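Long-range contact in putative phytoene/squalene synthase YisP (Bacillus subtilis subsp. subtilis, PDB 3WE9), which hydrolyses farnesyl diphosphate to farnesol and diphosphate, an activity that supports biofilm formation: residues L136-K144 / P224-K232. Sequence-based numbering, arbitrary orientation.
Sequences LLPILTRRK and PLFPQYSQK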
ATOM      1  N   LEU A 136      -0.632  10.266  -4.196  1.00 18.72           N
ATOM      2  CA  LEU A 136       0.640  10.243  -4.909  1.00 19.42           C
ATOM      3  C   LEU A 136       0.619  10.572  -6.394  1.00 18.34           C
ATOM      4  O   LEU A 136       1.660  10.894  -6.960  1.00 19.41           O
ATOM      5  CB  LEU A 136       1.289   8.868  -4.742  1.00 16.78           C
ATOM      6  CG  LEU A 136       1.653   8.424  -3.321  1.00 17.03           C
ATOM      7  CD1 LEU A 136       2.118   6.975  -3.361  1.00 16.58           C
ATOM      8  CD2 LEU A 136       2.742   9.327  -2.744  1.00 19.28           C
ATOM      9  N   LEU A 137      -0.547  10.480  -7.024  1.00 17.75           N
ATOM     10  CA  LEU A 137      -0.656  10.722  -8.464  1.00 20.64           C
ATOM     11  C   LEU A 137       0.082  11.952  -8.998  1.00 19.83           C
ATOM     12  O   LEU A 137       0.852  11.850  -9.955  1.00 20.33           O
ATOM     13  CB  LEU A 137      -2.131  10.785  -8.884  1.00 20.45           C
ATOM     14  CG  LEU A 137      -2.406  10.910 -10.387  1.00 22.99           C
ATOM     15  CD1 LEU A 137      -1.766   9.746 -11.131  1.00 21.05           C
ATOM     16  CD2 LEU A 137      -3.909  10.939 -10.634  1.00 24.47           C
ATOM     17  N   PRO A 138      -0.146  13.128  -8.394  1.00 21.93           N
ATOM     18  CA  PRO A 138       0.529  14.347  -8.865  1.00 22.36           C
ATOM     19  C   PRO A 138       2.052  14.281  -8.757  1.00 22.10           C
ATOM     20  O   PRO A 138       2.767  15.002  -9.456  1.00 20.98           O
ATOM     21  CB  PRO A 138      -0.062  15.438  -7.975  1.00 22.87           C
ATOM     22  CG  PRO A 138      -1.419  14.900  -7.631  1.00 23.00           C
ATOM     23  CD  PRO A 138      -1.125  13.453  -7.342  1.00 21.74           C
ATOM     24  N   ILE A 139       2.542  13.416  -7.879  1.00 18.64           N
ATOM     25  CA  ILE A 139       3.976  13.250  -7.693  1.00 18.23           C
ATOM     26  C   ILE A 139       4.538  12.303  -8.758  1.00 18.90           C
ATOM     27  O   ILE A 139       5.638  12.506  -9.275  1.00 18.90           O
ATOM     28  CB  ILE A 139       4.273  12.688  -6.280  1.00 18.24           C
ATOM     29  CG1 ILE A 139       3.832  13.706  -5.218  1.00 16.78           C
ATOM     30  CG2 ILE A 139       5.757  12.358  -6.143  1.00 18.50           C
ATOM     31  CD1 ILE A 139       3.923  13.204  -3.781  1.00 17.44           C
ATOM     32  N   LEU A 140       3.762  11.279  -9.098  1.00 18.09           N
ATOM     33  CA  LEU A 140       4.179  10.289 -10.085  1.00 18.19           C
ATOM     34  C   LEU A 140       4.102  10.799 -11.524  1.00 20.96           C
ATOM     35  O   LEU A 140       4.841  10.336 -12.393  1.00 21.77           O
ATOM     36  CB  LEU A 140       3.316   9.029  -9.946  1.00 17.77           C
ATOM     37  CG  LEU A 140       3.314   8.420  -8.542  1.00 18.78           C
ATOM     38  CD1 LEU A 140       2.313   7.255  -8.466  1.00 20.46           C
ATOM     39  CD2 LEU A 140       4.722   7.954  -8.200  1.00 20.95           C
ATOM     40  N   THR A 141       3.211  11.747 -11.785  1.00 21.86           N
ATOM     41  CA  THR A 141       3.090  12.261 -13.142  1.00 26.56           C
ATOM     42  C   THR A 141       2.574  13.683 -13.213  1.00 27.20           C
ATOM     43  O   THR A 141       1.620  14.043 -12.533  1.00 25.84           O
ATOM     44  CB  THR A 141       2.166  11.374 -14.017  1.00 25.99           C
ATOM     45  OG1 THR A 141       2.159  11.880 -15.357  1.00 31.14           O
ATOM     46  CG2 THR A 141       0.741  11.395 -13.490  1.00 24.12           C
ATOM     47  N   ARG A 142       3.216  14.477 -14.062  1.00 31.60           N
ATOM     48  CA  ARG A 142       2.855  15.869 -14.259  1.00 36.10           C
ATOM     49  C   ARG A 142       1.886  16.077 -15.425  1.00 37.96           C
ATOM     50  O   ARG A 142       1.098  17.020 -15.414  1.00 39.79           O
ATOM     51  CB  ARG A 142       4.120  16.708 -14.492  1.00 38.94           C
ATOM     52  CG  ARG A 142       5.099  16.126 -15.524  1.00 42.10           C
ATOM     53  CD  ARG A 142       6.049  17.219 -16.037  1.00 45.02           C
ATOM     54  NE  ARG A 142       7.141  16.708 -16.866  1.00 46.51           N
ATOM     55  CZ  ARG A 142       8.359  16.430 -16.408  1.00 47.86           C
ATOM     56  NH1 ARG A 142       8.646  16.613 -15.126  1.00 48.81           N
ATOM     57  NH2 ARG A 142       9.296  15.976 -17.231  1.00 46.90           N
ATOM     58  N   ARG A 143       1.933  15.196 -16.421  1.00 39.62           N
ATOM     59  CA  ARG A 143       1.056  15.341 -17.584  1.00 42.34           C
ATOM     60  C   ARG A 143      -0.166  14.417 -17.640  1.00 43.94           C
ATOM     61  O   ARG A 143      -1.259  14.798 -17.209  1.00 45.92           O
ATOM     62  CB  ARG A 143       1.873  15.190 -18.875  1.00 40.27           C
ATOM     63  CG  ARG A 143       2.947  16.256 -19.040  1.00 39.69           C
ATOM     64  CD  ARG A 143       3.680  16.157 -20.376  1.00 37.63           C
ATOM     65  NE  ARG A 143       4.702  17.196 -20.486  1.00 38.34           N
ATOM     66  CZ  ARG A 143       4.440  18.498 -20.567  1.00 39.28           C
ATOM     67  NH1 ARG A 143       3.183  18.931 -20.559  1.00 39.14           N
ATOM     68  NH2 ARG A 143       5.435  19.373 -20.637  1.00 37.77           N
ATOM     69  N   LYS A 144       0.022  13.213 -18.176  1.00 44.31           N
ATOM     70  CA  LYS A 144      -1.059  12.235 -18.330  1.00 44.41           C
ATOM     71  C   LYS A 144      -1.697  11.765 -17.022  1.00 44.67           C
ATOM     72  O   LYS A 144      -1.814  10.559 -16.781  1.00 44.73           O
ATOM     73  CB  LYS A 144      -0.547  11.008 -19.087  1.00 45.20           C
ATOM     74  CG  LYS A 144       0.241  11.333 -20.336  1.00 46.55           C
ATOM     75  CD  LYS A 144       0.620  10.079 -21.110  1.00 46.94           C
ATOM     76  CE  LYS A 144       1.635  10.416 -22.185  1.00 47.71           C
ATOM     77  NZ  LYS A 144       1.257  11.677 -22.882  1.00 46.45           N
ATOM     78  N   PRO A 224       3.588   1.623 -19.190  1.00 30.01           N
ATOM     79  CA  PRO A 224       4.287   2.402 -20.222  1.00 30.02           C
ATOM     80  C   PRO A 224       3.854   3.868 -20.311  1.00 29.53           C
ATOM     81  O   PRO A 224       4.564   4.693 -20.887  1.00 31.35           O
ATOM     82  CB  PRO A 224       3.971   1.636 -21.513  1.00 29.68           C
ATOM     83  CG  PRO A 224       3.726   0.231 -21.034  1.00 30.68           C
ATOM     84  CD  PRO A 224       2.913   0.458 -19.790  1.00 28.13           C
ATOM     85  N   LEU A 225       2.691   4.186 -19.750  1.00 28.67           N
ATOM     86  CA  LEU A 225       2.168   5.551 -19.780  1.00 28.69           C
ATOM     87  C   LEU A 225       2.782   6.481 -18.739  1.00 28.19           C
ATOM     88  O   LEU A 225       2.711   7.699 -18.880  1.00 27.67           O
ATOM     89  CB  LEU A 225       0.653   5.551 -19.593  1.00 28.59           C
ATOM     90  CG  LEU A 225      -0.180   4.842 -20.658  1.00 30.40           C
ATOM     91  CD1 LEU A 225      -1.648   4.948 -20.280  1.00 30.57           C
ATOM     92  CD2 LEU A 225       0.074   5.464 -22.026  1.00 30.81           C
ATOM     93  N   PHE A 226       3.356   5.918 -17.683  1.00 25.28           N
ATOM     94  CA  PHE A 226       3.978   6.742 -16.653  1.00 23.77           C
ATOM     95  C   PHE A 226       5.250   7.364 -17.209  1.00 21.22           C
ATOM     96  O   PHE A 226       5.917   6.765 -18.047  1.00 21.20           O
ATOM     97  CB  PHE A 226       4.335   5.893 -15.431  1.00 22.40           C
ATOM     98  CG  PHE A 226       3.177   5.632 -14.517  1.00 21.85           C
ATOM     99  CD1 PHE A 226       2.826   6.564 -13.545  1.00 22.74           C
ATOM    100  CD2 PHE A 226       2.436   4.460 -14.631  1.00 23.03           C
ATOM    101  CE1 PHE A 226       1.744   6.332 -12.689  1.00 21.87           C
ATOM    102  CE2 PHE A 226       1.354   4.216 -13.784  1.00 23.83           C
ATOM    103  CZ  PHE A 226       1.009   5.154 -12.810  1.00 22.58           C
ATOM    104  N   PRO A 227       5.602   8.574 -16.751  1.00 21.84           N
ATOM    105  CA  PRO A 227       6.827   9.199 -17.258  1.00 20.97           C
ATOM    106  C   PRO A 227       8.027   8.358 -16.833  1.00 21.71           C
ATOM    107  O   PRO A 227       7.974   7.671 -15.805  1.00 21.59           O
ATOM    108  CB  PRO A 227       6.808  10.582 -16.604  1.00 22.02           C
ATOM    109  CG  PRO A 227       6.055  10.351 -15.323  1.00 19.99           C
ATOM    110  CD  PRO A 227       4.932   9.442 -15.765  1.00 20.99           C
ATOM    111  N   GLN A 228       9.101   8.397 -17.617  1.00 20.15           N
ATOM    112  CA  GLN A 228      10.286   7.612 -17.291  1.00 22.51           C
ATOM    113  C   GLN A 228      10.786   7.805 -15.860  1.00 22.47           C
ATOM    114  O   GLN A 228      11.228   6.842 -15.230  1.00 22.83           O
ATOM    115  CB  GLN A 228      11.428   7.917 -18.269  1.00 23.59           C
ATOM    116  CG  GLN A 228      11.136   7.500 -19.700  1.00 28.44           C
ATOM    117  CD  GLN A 228      11.121   5.989 -19.892  1.00 31.80           C
ATOM    118  OE1 GLN A 228      10.464   5.476 -20.799  1.00 35.14           O
ATOM    119  NE2 GLN A 228      11.862   5.273 -19.053  1.00 34.30           N
ATOM    120  N   TYR A 229      10.715   9.027 -15.338  1.00 19.59           N
ATOM    121  CA  TYR A 229      11.208   9.264 -13.987  1.00 19.91           C
ATOM    122  C   TYR A 229      10.459   8.510 -12.886  1.00 20.78           C
ATOM    123  O   TYR A 229      10.984   8.367 -11.789  1.00 19.92           O
ATOM    124  CB  TYR A 229      11.256  10.771 -13.666  1.00 22.62           C
ATOM    125  CG  TYR A 229       9.921  11.493 -13.541  1.00 20.33           C
ATOM    126  CD1 TYR A 229       9.140  11.385 -12.385  1.00 20.64           C
ATOM    127  CD2 TYR A 229       9.466  12.322 -14.564  1.00 20.00           C
ATOM    128  CE1 TYR A 229       7.939  12.092 -12.254  1.00 21.41           C
ATOM    129  CE2 TYR A 229       8.271  13.030 -14.448  1.00 19.98           C
ATOM    130  CZ  TYR A 229       7.512  12.916 -13.297  1.00 22.32           C
ATOM    131  OH  TYR A 229       6.329  13.619 -13.200  1.00 24.19           O
ATOM    132  N   SER A 230       9.253   8.019 -13.166  1.00 20.89           N
ATOM    133  CA  SER A 230       8.503   7.279 -12.144  1.00 23.24           C
ATOM    134  C   SER A 230       8.157   5.828 -12.512  1.00 24.77           C
ATOM    135  O   SER A 230       7.562   5.103 -11.708  1.00 22.89           O
ATOM    136  CB  SER A 230       7.219   8.043 -11.759  1.00 23.14           C
ATOM    137  OG  SER A 230       6.303   8.139 -12.837  1.00 24.81           O
ATOM    138  N   GLN A 231       8.542   5.396 -13.711  1.00 25.55           N
ATOM    139  CA  GLN A 231       8.257   4.030 -14.160  1.00 27.14           C
ATOM    140  C   GLN A 231       8.947   2.956 -13.330  1.00 27.13           C
ATOM    141  O   GLN A 231       8.339   1.937 -12.995  1.00 27.78           O
ATOM    142  CB  GLN A 231       8.658   3.836 -15.624  1.00 29.08           C
ATOM    143  CG  GLN A 231       7.712   4.474 -16.610  1.00 32.67           C
ATOM    144  CD  GLN A 231       7.948   3.999 -18.031  1.00 33.83           C
ATOM    145  OE1 GLN A 231       7.283   4.449 -18.962  1.00 35.48           O
ATOM    146  NE2 GLN A 231       8.889   3.080 -18.202  1.00 34.28           N
ATOM    147  N   LYS A 232      10.220   3.166 -13.015  1.00 25.76           N
ATOM    148  CA  LYS A 232      10.949   2.192 -12.220  1.00 26.88           C
ATOM    149  C   LYS A 232      10.322   2.052 -10.842  1.00 23.35           C
ATOM    150  O   LYS A 232      10.348   0.974 -10.247  1.00 22.90           O
ATOM    151  CB  LYS A 232      12.421   2.590 -12.098  1.00 29.24           C
ATOM    152  CG  LYS A 232      13.162   2.529 -13.425  1.00 36.45           C
ATOM    153  CD  LYS A 232      14.636   2.862 -13.283  1.00 40.18           C
ATOM    154  CE  LYS A 232      15.399   1.746 -12.588  1.00 43.23           C
ATOM    155  NZ  LYS A 232      16.869   1.975 -12.710  1.00 46.64           N
TER
HETATM  156  O   HOH W   1       6.234  14.995 -10.897  1.00 25.68           O
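Ser230 OG donates a hydrogen bond of 2.7 Å to Leu140 O, reaching a lone pair in the carbonyl plane at a C=O...OG angle of 139°. In this all-helical fold of the phytoene/squalene synthase family, the bond ties the last turn of helix 118-140 to the N-terminal part of helix 228-250. Leu140 is the last helical residue, where the i+4 donor is commonly missing, and the short serine hydroxyl can come close enough to serve its carbonyl: OG sits between the backbone N and the carbonyl carbon (chi1 65°), directed at Leu140 O. Pro227, leading into helix 228-250, has a compact ring that brings CG to 3.2 Å from the same Leu140 O, and its CD lies beside Thr141 OG1. Leu140 CB meets Phe226 CE1 at 4.2 Å, an apolar contact that Phe226 extends onto Leu148 of helix 145-165.

Tyr229 lies across the chain where the helix gives way to loop, its ring edge turned to Ile139 O and one face offset over Pro227 CG. Tyr229 OH, carried there by the long phenol, approaches Thr141 CA to 3.5 Å and is hydrogen-bonded at 2.7 Å to a water; that water donates to Ile139 O. A phenylalanine here would probably keep much of the ring packing but leave the water without its phenolic partner. The exposed Arg142, extended from CG to NE, flanks the ring: Tyr229 CE2 lies over one guanidinium face, toward its rim, the planes 38° apart, with Arg142 NH1 3.7 Å from Tyr229 CE2.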